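Local coordinates for hypothetical protein Atu2144 (Agrobacterium tumefaciens, PDB 2ODF), which is of unknown function but belongs to the N-formylglutamate amidohydrolase family, and so may hydrolyse an amide bond of an N-formylated amino acid or a related substrate, at residues A[12-17]-A[131-136]; A[43-48]-A[83-88]; A[66-71]-A[239-244]; A[150-155]-A[208-213]; A[182-187]-A[192-197]. All blocks are in the same frame, centred on the assembly; numbering follows the deposited sequence.

Contact 1 (A[12-17]-A[131-136])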
# COMPACT_ATOMS: atom_id res chain seq x y z
N GLU A 12 -4.67 -9.38 20.02
CA GLU A 12 -3.65 -9.65 19.02
C GLU A 12 -2.57 -8.59 18.96
O GLU A 12 -1.45 -8.86 18.48
CB GLU A 12 -4.28 -9.75 17.62
CG GLU A 12 -4.58 -11.15 17.30
CD GLU A 12 -5.41 -11.34 16.06
OE1 GLU A 12 -5.97 -10.39 15.47
OE2 GLU A 12 -5.50 -12.52 15.72
N GLY A 13 -2.92 -7.39 19.41
CA GLY A 13 -1.99 -6.27 19.43
C GLY A 13 -1.78 -5.67 18.06
O GLY A 13 -2.69 -5.66 17.21
N LYS A 14 -0.55 -5.19 17.85
CA LYS A 14 -0.21 -4.37 16.72
C LYS A 14 0.67 -5.11 15.69
O LYS A 14 1.36 -6.07 16.00
CB LYS A 14 0.44 -3.10 17.28
CG LYS A 14 1.58 -2.56 16.48
CD LYS A 14 1.16 -1.39 15.59
CE LYS A 14 1.94 -1.26 14.35
NZ LYS A 14 2.30 0.14 14.22
N ALA A 15 0.59 -4.70 14.43
CA ALA A 15 1.37 -5.30 13.34
C ALA A 15 2.88 -5.32 13.61
O ALA A 15 3.55 -6.28 13.31
CB ALA A 15 1.10 -4.57 12.00
N VAL A 16 3.40 -4.24 14.17
CA VAL A 16 4.85 -3.99 14.22
C VAL A 16 5.34 -4.07 15.66
O VAL A 16 4.75 -3.49 16.54
CB VAL A 16 5.23 -2.62 13.65
CG1 VAL A 16 6.76 -2.47 13.60
CG2 VAL A 16 4.61 -2.40 12.24
N GLY A 17 6.39 -4.86 15.88
CA GLY A 17 7.10 -4.91 17.15
C GLY A 17 8.40 -4.14 17.08
O GLY A 17 9.06 -4.13 16.03
N HIS A 131 6.92 -0.80 7.16
CA HIS A 131 7.87 0.01 6.49
C HIS A 131 7.89 1.45 6.96
O HIS A 131 8.91 2.04 6.98
CB HIS A 131 7.79 -0.18 5.00
CG HIS A 131 8.20 -1.54 4.56
ND1 HIS A 131 9.49 -1.98 4.60
CD2 HIS A 131 7.46 -2.59 4.15
CE1 HIS A 131 9.53 -3.23 4.21
NE2 HIS A 131 8.32 -3.62 3.92
N ASP A 132 6.75 1.98 7.33
CA ASP A 132 6.68 3.33 7.82
C ASP A 132 7.48 3.45 9.14
O ASP A 132 8.08 4.42 9.39
CB ASP A 132 5.23 3.77 8.02
CG ASP A 132 4.55 4.28 6.74
OD1 ASP A 132 5.17 4.35 5.69
OD2 ASP A 132 3.41 4.62 6.82
N ARG A 133 7.41 2.45 9.97
CA ARG A 133 8.07 2.51 11.24
C ARG A 133 9.58 2.42 11.04
O ARG A 133 10.29 3.10 11.65
CB ARG A 133 7.62 1.38 12.13
CG ARG A 133 8.16 1.45 13.50
CD ARG A 133 7.61 2.61 14.24
NE ARG A 133 7.87 2.47 15.64
CZ ARG A 133 7.13 1.76 16.46
NH1 ARG A 133 6.07 1.14 16.02
NH2 ARG A 133 7.43 1.68 17.73
N VAL A 134 10.02 1.55 10.16
CA VAL A 134 11.42 1.44 9.83
C VAL A 134 11.90 2.78 9.32
O VAL A 134 12.83 3.32 9.77
CB VAL A 134 11.64 0.34 8.83
CG1 VAL A 134 13.02 0.34 8.34
CG2 VAL A 134 11.21 -1.01 9.38
N SER A 135 11.17 3.35 8.39
CA SER A 135 11.50 4.64 7.86
C SER A 135 11.55 5.77 8.92
O SER A 135 12.36 6.64 8.88
CB SER A 135 10.52 5.00 6.75
OG SER A 135 10.75 4.21 5.63
N GLU A 136 10.62 5.74 9.84
CA GLU A 136 10.54 6.76 10.89
C GLU A 136 11.78 6.72 11.80
O GLU A 136 12.36 7.76 12.13
CB GLU A 136 9.24 6.61 11.68
CG GLU A 136 9.02 7.67 12.75
CD GLU A 136 7.67 7.49 13.47
OE1 GLU A 136 6.92 6.53 13.11
OE2 GLU A 136 7.36 8.35 14.35

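Contact 2 (A[43-48]-A[83-88])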
# COMPACT_ATOMS: atom_id res chain seq x y z
N GLY A 43 -8.56 -17.28 10.29
CA GLY A 43 -8.60 -18.67 10.67
C GLY A 43 -7.33 -19.39 10.29
O GLY A 43 -6.26 -18.94 10.62
N THR A 44 -7.46 -20.52 9.59
CA THR A 44 -6.32 -21.32 9.14
C THR A 44 -5.78 -20.93 7.74
O THR A 44 -4.88 -21.57 7.23
CB THR A 44 -6.72 -22.82 9.11
OG1 THR A 44 -7.68 -23.04 8.08
CG2 THR A 44 -7.30 -23.26 10.47
N LEU A 45 -6.38 -19.93 7.10
CA LEU A 45 -6.17 -19.68 5.66
C LEU A 45 -6.43 -20.90 4.77
O LEU A 45 -5.97 -20.96 3.63
CB LEU A 45 -4.76 -19.14 5.39
CG LEU A 45 -4.43 -17.74 5.90
CD1 LEU A 45 -2.90 -17.51 5.85
CD2 LEU A 45 -5.17 -16.64 5.14
N GLY A 46 -7.17 -21.87 5.30
CA GLY A 46 -7.42 -23.12 4.61
C GLY A 46 -6.26 -24.10 4.62
O GLY A 46 -6.26 -25.05 3.84
N LEU A 47 -5.30 -23.89 5.53
CA LEU A 47 -4.10 -24.73 5.62
C LEU A 47 -4.13 -25.70 6.81
O LEU A 47 -4.83 -25.49 7.81
CB LEU A 47 -2.83 -23.86 5.76
CG LEU A 47 -2.55 -22.87 4.65
CD1 LEU A 47 -1.42 -21.91 5.05
CD2 LEU A 47 -2.22 -23.58 3.33
N SER A 48 -3.37 -26.77 6.67
CA SER A 48 -3.25 -27.78 7.72
C SER A 48 -2.40 -27.27 8.88
O SER A 48 -1.57 -26.39 8.71
CB SER A 48 -2.62 -29.05 7.15
OG SER A 48 -1.23 -28.86 6.93
N SER A 83 2.19 -13.32 10.13
CA SER A 83 2.78 -14.19 9.14
C SER A 83 2.91 -13.58 7.76
O SER A 83 1.99 -12.87 7.27
CB SER A 83 1.96 -15.47 9.00
OG SER A 83 2.50 -16.30 7.99
N ARG A 84 4.03 -13.93 7.13
CA ARG A 84 4.31 -13.62 5.73
C ARG A 84 3.26 -14.24 4.78
O ARG A 84 3.21 -13.90 3.59
CB ARG A 84 5.70 -14.14 5.32
CG ARG A 84 5.83 -15.70 5.37
CD ARG A 84 7.20 -16.18 4.93
NE ARG A 84 7.50 -15.77 3.57
CZ ARG A 84 8.59 -16.11 2.89
NH1 ARG A 84 9.53 -16.85 3.44
NH2 ARG A 84 8.75 -15.67 1.65
N LEU A 85 2.51 -15.22 5.28
CA LEU A 85 1.41 -15.80 4.48
C LEU A 85 0.29 -14.81 4.23
O LEU A 85 -0.36 -14.88 3.17
CB LEU A 85 0.83 -17.05 5.12
CG LEU A 85 1.72 -18.30 5.11
CD1 LEU A 85 1.10 -19.30 6.06
CD2 LEU A 85 1.87 -18.86 3.76
N VAL A 86 0.06 -13.89 5.17
CA VAL A 86 -0.95 -12.86 5.01
C VAL A 86 -0.40 -11.71 4.15
O VAL A 86 -1.03 -11.29 3.18
CB VAL A 86 -1.48 -12.35 6.37
CG1 VAL A 86 -2.60 -11.31 6.15
CG2 VAL A 86 -2.06 -13.53 7.18
N TYR A 87 0.79 -11.24 4.49
CA TYR A 87 1.48 -10.25 3.65
C TYR A 87 2.98 -10.43 3.88
O TYR A 87 3.45 -10.32 5.03
CB TYR A 87 1.05 -8.79 3.94
CG TYR A 87 1.57 -7.87 2.85
CD1 TYR A 87 2.94 -7.65 2.70
CD2 TYR A 87 0.71 -7.30 1.91
CE1 TYR A 87 3.43 -6.88 1.66
CE2 TYR A 87 1.21 -6.52 0.87
CZ TYR A 87 2.59 -6.33 0.75
OH TYR A 87 3.15 -5.58 -0.29
N ASP A 88 3.72 -10.71 2.81
CA ASP A 88 5.17 -10.82 2.88
C ASP A 88 5.76 -9.42 2.81
O ASP A 88 5.85 -8.82 1.74
CB ASP A 88 5.72 -11.70 1.74
CG ASP A 88 7.21 -12.01 1.92
OD1 ASP A 88 7.91 -11.24 2.61
OD2 ASP A 88 7.67 -13.04 1.37

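Contact 3 (A[66-71]-A[239-244])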
# COMPACT_ATOMS: atom_id res chain seq x y z
N ALA A 66 17.76 -12.67 15.84
CA ALA A 66 17.68 -11.19 15.84
C ALA A 66 17.65 -10.56 17.23
O ALA A 66 18.27 -9.53 17.47
CB ALA A 66 16.48 -10.74 15.02
N ARG A 67 16.90 -11.17 18.13
CA ARG A 67 16.89 -10.74 19.51
C ARG A 67 18.26 -10.82 20.17
O ARG A 67 18.66 -9.92 20.82
CB ARG A 67 15.82 -11.48 20.29
CG ARG A 67 14.42 -11.10 19.93
CD ARG A 67 13.41 -11.83 20.71
NE ARG A 67 12.18 -11.10 20.65
CZ ARG A 67 10.99 -11.64 20.58
NH1 ARG A 67 10.86 -12.93 20.58
NH2 ARG A 67 9.94 -10.88 20.54
N LEU A 68 18.94 -11.92 19.92
CA LEU A 68 20.27 -12.13 20.50
C LEU A 68 21.24 -11.11 19.94
O LEU A 68 22.02 -10.53 20.69
CB LEU A 68 20.76 -13.55 20.26
CG LEU A 68 19.97 -14.62 20.99
CD1 LEU A 68 20.56 -15.96 20.62
CD2 LEU A 68 19.96 -14.42 22.50
N LEU A 69 21.18 -10.87 18.64
CA LEU A 69 21.95 -9.78 18.01
C LEU A 69 21.61 -8.37 18.51
O LEU A 69 22.46 -7.50 18.55
CB LEU A 69 21.81 -9.85 16.47
CG LEU A 69 22.43 -11.07 15.79
CD1 LEU A 69 22.12 -11.10 14.31
CD2 LEU A 69 23.96 -11.07 16.00
N SER A 70 20.35 -8.14 18.88
CA SER A 70 19.92 -6.87 19.44
C SER A 70 20.66 -6.57 20.78
O SER A 70 21.09 -5.43 21.02
CB SER A 70 18.40 -6.90 19.62
OG SER A 70 17.92 -5.70 20.21
N GLU A 71 20.83 -7.61 21.59
CA GLU A 71 21.61 -7.57 22.84
C GLU A 71 23.10 -7.36 22.53
O GLU A 71 23.72 -6.45 23.05
CB GLU A 71 21.42 -8.89 23.63
CG GLU A 71 19.98 -9.15 24.14
CD GLU A 71 19.61 -10.66 24.43
OE1 GLU A 71 20.45 -11.47 24.94
OE2 GLU A 71 18.42 -11.03 24.16
N ALA A 239 24.89 -19.55 19.62
CA ALA A 239 26.12 -19.83 18.90
C ALA A 239 26.19 -19.02 17.60
O ALA A 239 27.12 -18.27 17.36
CB ALA A 239 26.25 -21.34 18.62
N ILE A 240 25.19 -19.18 16.75
CA ILE A 240 25.16 -18.49 15.46
C ILE A 240 25.13 -16.96 15.65
O ILE A 240 25.79 -16.22 14.87
CB ILE A 240 23.97 -18.99 14.58
CG1 ILE A 240 24.29 -20.39 14.02
CG2 ILE A 240 23.65 -17.99 13.44
CD1 ILE A 240 25.52 -20.45 13.04
N ALA A 241 24.41 -16.48 16.66
CA ALA A 241 24.40 -15.04 16.98
C ALA A 241 25.80 -14.52 17.34
O ALA A 241 26.17 -13.40 16.97
CB ALA A 241 23.42 -14.73 18.11
N GLY A 242 26.57 -15.32 18.08
CA GLY A 242 27.96 -14.95 18.39
C GLY A 242 28.85 -14.96 17.16
O GLY A 242 29.66 -14.05 16.98
N PHE A 243 28.71 -15.97 16.31
CA PHE A 243 29.47 -16.02 15.07
C PHE A 243 29.26 -14.75 14.25
O PHE A 243 30.21 -14.18 13.71
CB PHE A 243 29.06 -17.23 14.22
CG PHE A 243 29.74 -17.28 12.90
CD1 PHE A 243 31.02 -17.79 12.79
CD2 PHE A 243 29.13 -16.77 11.77
CE1 PHE A 243 31.69 -17.81 11.58
CE2 PHE A 243 29.78 -16.79 10.54
CZ PHE A 243 31.06 -17.31 10.44
N LEU A 244 28.00 -14.35 14.11
CA LEU A 244 27.63 -13.23 13.26
C LEU A 244 28.02 -11.90 13.90
O LEU A 244 28.38 -10.97 13.19
CB LEU A 244 26.13 -13.25 12.97
CG LEU A 244 25.60 -14.33 12.04
CD1 LEU A 244 24.05 -14.35 12.10
CD2 LEU A 244 26.08 -14.14 10.59

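Contact 4 (A[150-155]-A[208-213])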
# COMPACT_ATOMS: atom_id res chain seq x y z
N VAL A 150 21.75 -1.02 8.10
CA VAL A 150 20.48 -1.76 7.99
C VAL A 150 20.78 -3.22 7.82
O VAL A 150 21.38 -3.62 6.84
CB VAL A 150 19.61 -1.22 6.83
CG1 VAL A 150 18.25 -2.02 6.70
CG2 VAL A 150 19.36 0.27 7.02
N VAL A 151 20.33 -4.03 8.77
CA VAL A 151 20.67 -5.45 8.74
C VAL A 151 19.38 -6.22 8.87
O VAL A 151 18.71 -6.11 9.88
CB VAL A 151 21.61 -5.84 9.91
CG1 VAL A 151 21.89 -7.37 9.86
CG2 VAL A 151 22.92 -5.02 9.87
N THR A 152 19.02 -6.97 7.83
CA THR A 152 17.84 -7.85 7.91
C THR A 152 18.25 -9.31 8.19
O THR A 152 19.30 -9.80 7.75
CB THR A 152 16.96 -7.75 6.65
OG1 THR A 152 17.53 -8.51 5.59
CG2 THR A 152 16.84 -6.30 6.15
N ILE A 153 17.39 -9.99 8.95
CA ILE A 153 17.67 -11.35 9.42
C ILE A 153 16.60 -12.31 8.95
O ILE A 153 15.41 -12.14 9.25
CB ILE A 153 17.72 -11.41 10.99
CG1 ILE A 153 18.70 -10.38 11.57
CG2 ILE A 153 17.99 -12.82 11.47
CD1 ILE A 153 20.17 -10.56 11.18
N HIS A 154 17.04 -13.34 8.24
CA HIS A 154 16.18 -14.33 7.62
C HIS A 154 16.72 -15.75 7.89
O HIS A 154 17.93 -15.93 8.16
CB HIS A 154 16.13 -14.15 6.10
CG HIS A 154 15.32 -12.97 5.65
ND1 HIS A 154 15.72 -11.67 5.86
CD2 HIS A 154 14.14 -12.91 5.00
CE1 HIS A 154 14.81 -10.85 5.34
NE2 HIS A 154 13.84 -11.58 4.83
N SER A 155 15.84 -16.74 7.79
CA SER A 155 16.27 -18.14 7.72
C SER A 155 15.65 -18.80 6.52
O SER A 155 14.62 -18.33 5.96
CB SER A 155 15.99 -18.94 9.03
OG SER A 155 14.62 -19.23 9.25
N HIS A 208 13.88 -6.35 -1.36
CA HIS A 208 12.91 -5.22 -1.29
C HIS A 208 13.17 -4.28 -0.14
O HIS A 208 13.29 -3.06 -0.32
CB HIS A 208 11.48 -5.79 -1.19
CG HIS A 208 10.41 -4.75 -1.24
ND1 HIS A 208 10.38 -3.76 -2.20
CD2 HIS A 208 9.35 -4.54 -0.44
CE1 HIS A 208 9.32 -3.00 -2.00
NE2 HIS A 208 8.67 -3.46 -0.95
N THR A 209 13.24 -4.81 1.07
CA THR A 209 13.48 -4.00 2.26
C THR A 209 14.77 -3.14 2.17
O THR A 209 14.80 -1.98 2.58
CB THR A 209 13.47 -4.92 3.52
OG1 THR A 209 12.14 -5.50 3.66
CG2 THR A 209 13.86 -4.14 4.75
N LEU A 210 15.84 -3.72 1.63
CA LEU A 210 17.08 -2.98 1.38
C LEU A 210 16.82 -1.84 0.35
O LEU A 210 17.26 -0.70 0.54
CB LEU A 210 18.16 -3.93 0.85
CG LEU A 210 18.51 -5.15 1.72
CD1 LEU A 210 19.62 -6.01 1.06
CD2 LEU A 210 18.87 -4.67 3.15
N ARG A 211 16.10 -2.16 -0.72
CA ARG A 211 15.72 -1.17 -1.73
C ARG A 211 14.89 -0.02 -1.16
O ARG A 211 15.06 1.12 -1.59
CB ARG A 211 14.99 -1.80 -2.92
CG ARG A 211 15.86 -2.73 -3.76
CD ARG A 211 15.15 -3.32 -4.95
NE ARG A 211 16.10 -4.12 -5.72
CZ ARG A 211 15.77 -4.90 -6.74
NH1 ARG A 211 14.51 -4.97 -7.16
NH2 ARG A 211 16.72 -5.60 -7.35
N LEU A 212 14.01 -0.30 -0.19
CA LEU A 212 13.18 0.74 0.43
C LEU A 212 13.93 1.64 1.40
O LEU A 212 13.66 2.84 1.46
CB LEU A 212 11.99 0.13 1.18
CG LEU A 212 10.89 -0.58 0.38
CD1 LEU A 212 9.69 -0.84 1.30
CD2 LEU A 212 10.49 0.21 -0.87
N HIS A 213 14.84 1.07 2.18
CA HIS A 213 15.37 1.76 3.36
C HIS A 213 16.86 2.06 3.37
O HIS A 213 17.27 3.04 3.99
CB HIS A 213 15.05 0.93 4.62
CG HIS A 213 13.58 0.70 4.82
ND1 HIS A 213 12.70 1.72 5.10
CD2 HIS A 213 12.84 -0.44 4.80
CE1 HIS A 213 11.48 1.22 5.24
NE2 HIS A 213 11.53 -0.08 5.03

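Contact 5 (A[182-187]-A[192-197])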
# COMPACT_ATOMS: atom_id res chain seq x y z
N ALA A 182 32.87 -6.82 2.84
CA ALA A 182 33.65 -6.86 4.07
C ALA A 182 33.37 -8.16 4.84
O ALA A 182 34.30 -8.79 5.36
CB ALA A 182 33.33 -5.65 4.94
N MET A 183 32.10 -8.55 4.94
CA MET A 183 31.71 -9.78 5.66
C MET A 183 32.16 -11.05 4.92
O MET A 183 32.62 -12.03 5.55
CB MET A 183 30.19 -9.81 5.89
CG MET A 183 29.69 -8.86 6.96
SD MET A 183 27.89 -8.79 7.29
CE MET A 183 27.67 -10.33 8.25
N LEU A 184 32.05 -11.04 3.60
CA LEU A 184 32.45 -12.21 2.86
C LEU A 184 33.99 -12.40 2.94
O LEU A 184 34.47 -13.52 3.03
CB LEU A 184 31.97 -12.10 1.42
CG LEU A 184 30.47 -12.38 1.32
CD1 LEU A 184 29.86 -11.75 0.06
CD2 LEU A 184 30.20 -13.90 1.40
N ALA A 185 34.73 -11.30 2.95
CA ALA A 185 36.20 -11.37 3.06
C ALA A 185 36.57 -11.83 4.45
O ALA A 185 37.48 -12.64 4.64
CB ALA A 185 36.82 -10.01 2.74
N GLY A 186 35.83 -11.35 5.44
CA GLY A 186 36.04 -11.73 6.81
C GLY A 186 35.66 -13.17 7.10
O GLY A 186 36.11 -13.74 8.08
N ALA A 187 34.84 -13.76 6.25
CA ALA A 187 34.37 -15.11 6.46
C ALA A 187 35.27 -16.11 5.77
O ALA A 187 35.02 -17.32 5.88
CB ALA A 187 32.89 -15.24 5.94
N LEU A 192 31.78 -22.31 8.80
CA LEU A 192 30.51 -22.31 8.09
C LEU A 192 30.74 -22.08 6.61
O LEU A 192 31.69 -21.39 6.25
CB LEU A 192 29.60 -21.22 8.66
CG LEU A 192 29.16 -21.47 10.10
CD1 LEU A 192 28.52 -20.27 10.77
CD2 LEU A 192 28.22 -22.67 10.13
N THR A 193 29.88 -22.65 5.78
CA THR A 193 29.79 -22.35 4.35
C THR A 193 29.00 -21.06 4.18
O THR A 193 27.78 -21.02 4.43
CB THR A 193 29.11 -23.48 3.59
OG1 THR A 193 29.82 -24.69 3.85
CG2 THR A 193 29.08 -23.23 2.07
N VAL A 194 29.73 -20.03 3.76
CA VAL A 194 29.25 -18.66 3.69
C VAL A 194 29.36 -18.21 2.26
O VAL A 194 30.43 -18.31 1.66
CB VAL A 194 30.08 -17.72 4.57
CG1 VAL A 194 29.54 -16.27 4.49
CG2 VAL A 194 30.11 -18.20 6.00
N ARG A 195 28.26 -17.75 1.67
CA ARG A 195 28.24 -17.43 0.25
C ARG A 195 27.45 -16.16 -0.05
O ARG A 195 26.53 -15.83 0.68
CB ARG A 195 27.61 -18.58 -0.53
CG ARG A 195 28.28 -19.94 -0.35
CD ARG A 195 29.07 -20.32 -1.52
NE ARG A 195 29.65 -21.67 -1.44
CZ ARG A 195 30.73 -22.00 -0.74
NH1 ARG A 195 31.41 -21.09 -0.02
NH2 ARG A 195 31.16 -23.26 -0.76
N ARG A 196 27.86 -15.48 -1.11
CA ARG A 196 27.27 -14.24 -1.55
C ARG A 196 25.99 -14.55 -2.33
O ARG A 196 26.00 -15.38 -3.25
CB ARG A 196 28.23 -13.52 -2.49
CG ARG A 196 27.74 -12.19 -3.02
CD ARG A 196 28.61 -11.73 -4.19
NE ARG A 196 29.98 -11.54 -3.74
CZ ARG A 196 30.43 -10.46 -3.12
NH1 ARG A 196 29.62 -9.43 -2.88
NH2 ARG A 196 31.69 -10.39 -2.73
N ASN A 197 24.92 -13.86 -1.97
CA ASN A 197 23.64 -13.97 -2.66
C ASN A 197 23.27 -15.40 -2.98
O ASN A 197 22.98 -15.75 -4.12
CB ASN A 197 23.63 -13.10 -3.92
CG ASN A 197 23.57 -11.63 -3.59
OD1 ASN A 197 24.25 -10.80 -4.18
ND2 ASN A 197 22.79 -11.31 -2.62

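Contact 1 (A[12-17]-A[131-136])
V16 and R133 make the closely packed part of this contact. CG1 of V16 lies 4.2 Å from CG of R133, so this methyl group packs closest on the CG end of the arginine chain, with the guanidinium standing obliquely beyond it. V16 has CG1 anti to the backbone N (chi1 -174°), which turns this branch to the helix. The two side chains cross obliquely. The backbones stay apart, with 7.8 Å between CA of V16 and CA of R133. V16 is buried, and P129, F130 and V78 also pack on it.

The segment 12-17 leads into strand 16-19, an outermost strand of the mixed sheet, and helix 116-143 covers it there. Backbone bonds of A15 to R81 and of G17 to Y79 tie the segment to the neighbouring strand 77-80 and its end. The same helix reaches the second subunit, where S124 of that subunit is hydrogen-bonded through OG to OD1 of D132.

The other side of the contact is loose and faces solvent. Beyond its apolar root the R133 chain bends at chi2 (67°). K14, an exposed residue, extends along the same side, and its NZ comes to 4.3 Å from NH1 of R133. It arrives at the edge of the guanidinium, near its plane. Both groups are normally positive, so this approach is probably mildly unfavourable, though water can screen it.

Contact 2 (A[43-48]-A[83-88])
L45, L47, L85 and V86 meet with no flat side group between them. The flat groups paired within 83-88 are the guanidinium of R84 and the carboxylate of D88, which bind each other away from the leucines. NH2 of R84 is 2.9 Å from OD2 of D88 in a salt bridge. It comes to the syn side of the oxygen, 29° out of the carboxylate plane. OD2 of D88 lies 33° out of the guanidinium plane of R84, so the bond is off-plane at both groups.

CD1 of L45 touches CB of L85 at 3.8 Å and reaches CG2 of V86 at 4.3 Å. L47 and L85 meet tip to tip, with 3.8 Å between CD1 of L47 and CD1 of L85. L85 is thus touched at its root by one leucine and at its end by the other.

L45 and L47 belong to a type I' beta turn from T44 to L47. On the other segment, OG of S83 accepts from N of L85 at 2.9 Å, the mark of an ST turn. The contact thus joins the loop between strand 27-31 and helix 49-52 to the loop after strand 77-80, both following strands of the mixed sheet.

Contact 3 (A[66-71]-A[239-244])
L69 reaches across from helix 66-71 to A241 of helix 239-244. Its CA-bound carbon, CB, starts well back from the other helix. CG sits beside the backbone N and opposite the carbonyl carbon (chi1 -66°), and this carries the fork of the side chain across. From CG the two methyl groups part. CD2 of L69 goes to the partner helix and lies 3.4 Å from O of A241. CD2 of L69 is also 4.1 Å from CA of A241, and 4.3 Å from CB of L244. CD1 goes instead to the sheet, where it packs on I153 of strand 149-156. L69 thus touches both the partner helix and the sheet.

L68 completes the contact one residue earlier. CB of L68 is 3.6 Å from CB of A241, and CD1 of L68 is 4.0 Å from the same methyl carbon. A241 is small, and its methyl group meets the base of L68 directly. The backbones come close here, with 5.9 Å between CA of L69 and CA of A241.

The segment axes approach to 9.1 Å and cross at -48°. Helices 62-73 and 234-256 lie on the same face of the mixed sheet. A66 and L69 rest on I153, while L244 rests on I224 and I226. R67 takes no part and forms a salt bridge with E19.

The touching side chains are all aliphatic, and the one polar atom among the closest partners is a backbone oxygen met by a methyl group. The helices are therefore joined by close fit and burial of apolar surface, without directed polar bonds.

Contact 4 (A[150-155]-A[208-213])
T209, which packs on T152, has its OG1 hydrogen-bonded to the carboxylate of E32. The backbone N of T209 bonds to OD1 of N90. Two polar atoms at the start of helix 208-213 are thus held by the loops beside it. With OG1 anti to the carbonyl carbon (chi1 -63°), CG2 falls anti to the backbone N, and it is CG2 that comes to the strand.

CG2 of T209 lies 3.9 Å from CG2 of T152. The two threonines run alongside one another, pointing opposite ways, methyl beside methyl. The same CG2 of T152 is 4.0 Å from CD2 of L210. One strand methyl group thus serves two helix residues. CD2 of L210 also approaches V150, whose CG1 is 4.5 Å away, a looser touch. L210 starts at the side of the helix, and its end leans in to the strand.

The strand 150-155 is central in the mixed sheet, with strands 27-31 and 220-227 beside it. The helix runs nearly antiparallel to it, at 161° between segment directions and 9.6 Å between axes. Its far side faces the second subunit, where E116 of that subunit forms a salt bridge with R211 and a hydrogen bond with H208.

All four touching residues are buried, yet two are threonines. The contact divides them by chemistry: methyl groups pack the helix against the sheet, while the T209 hydroxyl is satisfied by E32. The polar bond probably fixes the rotation of T209 and so keeps its methyl group against T152.

Contact 5 (A[182-187]-A[192-197])
A beta-alpha-beta crossover runs through strand 169-172, helix 178-186 and strand 194-196, and here the end of its helix packs on its second strand. That strand is outermost in the mixed sheet and parallel to strand 169-172. Helix and strand axes approach to 8.9 Å, with 146° between their directions.

L184 is the main helix residue, and its two methyl groups do different work. CD1 of L184 lies over the centre of one face of the R196 guanidinium, 3.5 Å from CZ of R196. CD1 of L184 also touches the root of the arginine, at 3.5 Å from CB of R196. R196 can offer both places because its chain bends at chi3 (-62°) and folds the guanidinium back over the leucine. The two side chains cross at about a right angle. CD2 of L184 turns to the strand itself, 3.8 Å from C of R195 and 3.9 Å from CG1 of V194.

A187, just past the end of the helix, adds a further contact. CB of A187 is 3.8 Å from CG1 of V194, so this one valine branch is shared by A187 and L184. V194 also meets I171 on the neighbouring strand. The charged end of R196 has its own partner in D181, bound to NH1 as a salt bridge.

The contact thus grades from apolar packing at V194 and A187 to the charged, exposed R196. The salt bridge to D181 probably steadies the guanidinium in its folded-back position. Its flat face then lies against L184, while NH1 is paired with D181.

The mixed sheet links contacts 1, 3, 4 and 5. Helices 116-143 and 208-213 cover one face, in contacts 1 and 4, and helices 62-73, 178-186 and 234-256 cover the other, in contacts 3 and 5. This is a three-layer alpha/beta/alpha arrangement. Contact 4 is central. H131 of contact 1 probably hydrogen-bonds to its H213, and its I153 packs on A66 and L69. Contacts 3 and 5 touch through L192. Contacts 1 and 5 mark the two sheet edges, with centres about 31 Å apart. Contact 2 lies in loops after strands 27-31 and 77-80, about 19 Å from contact 1 between centres. Along the chain it nests in contact 1, and contacts 4 and 5 nest in contact 3.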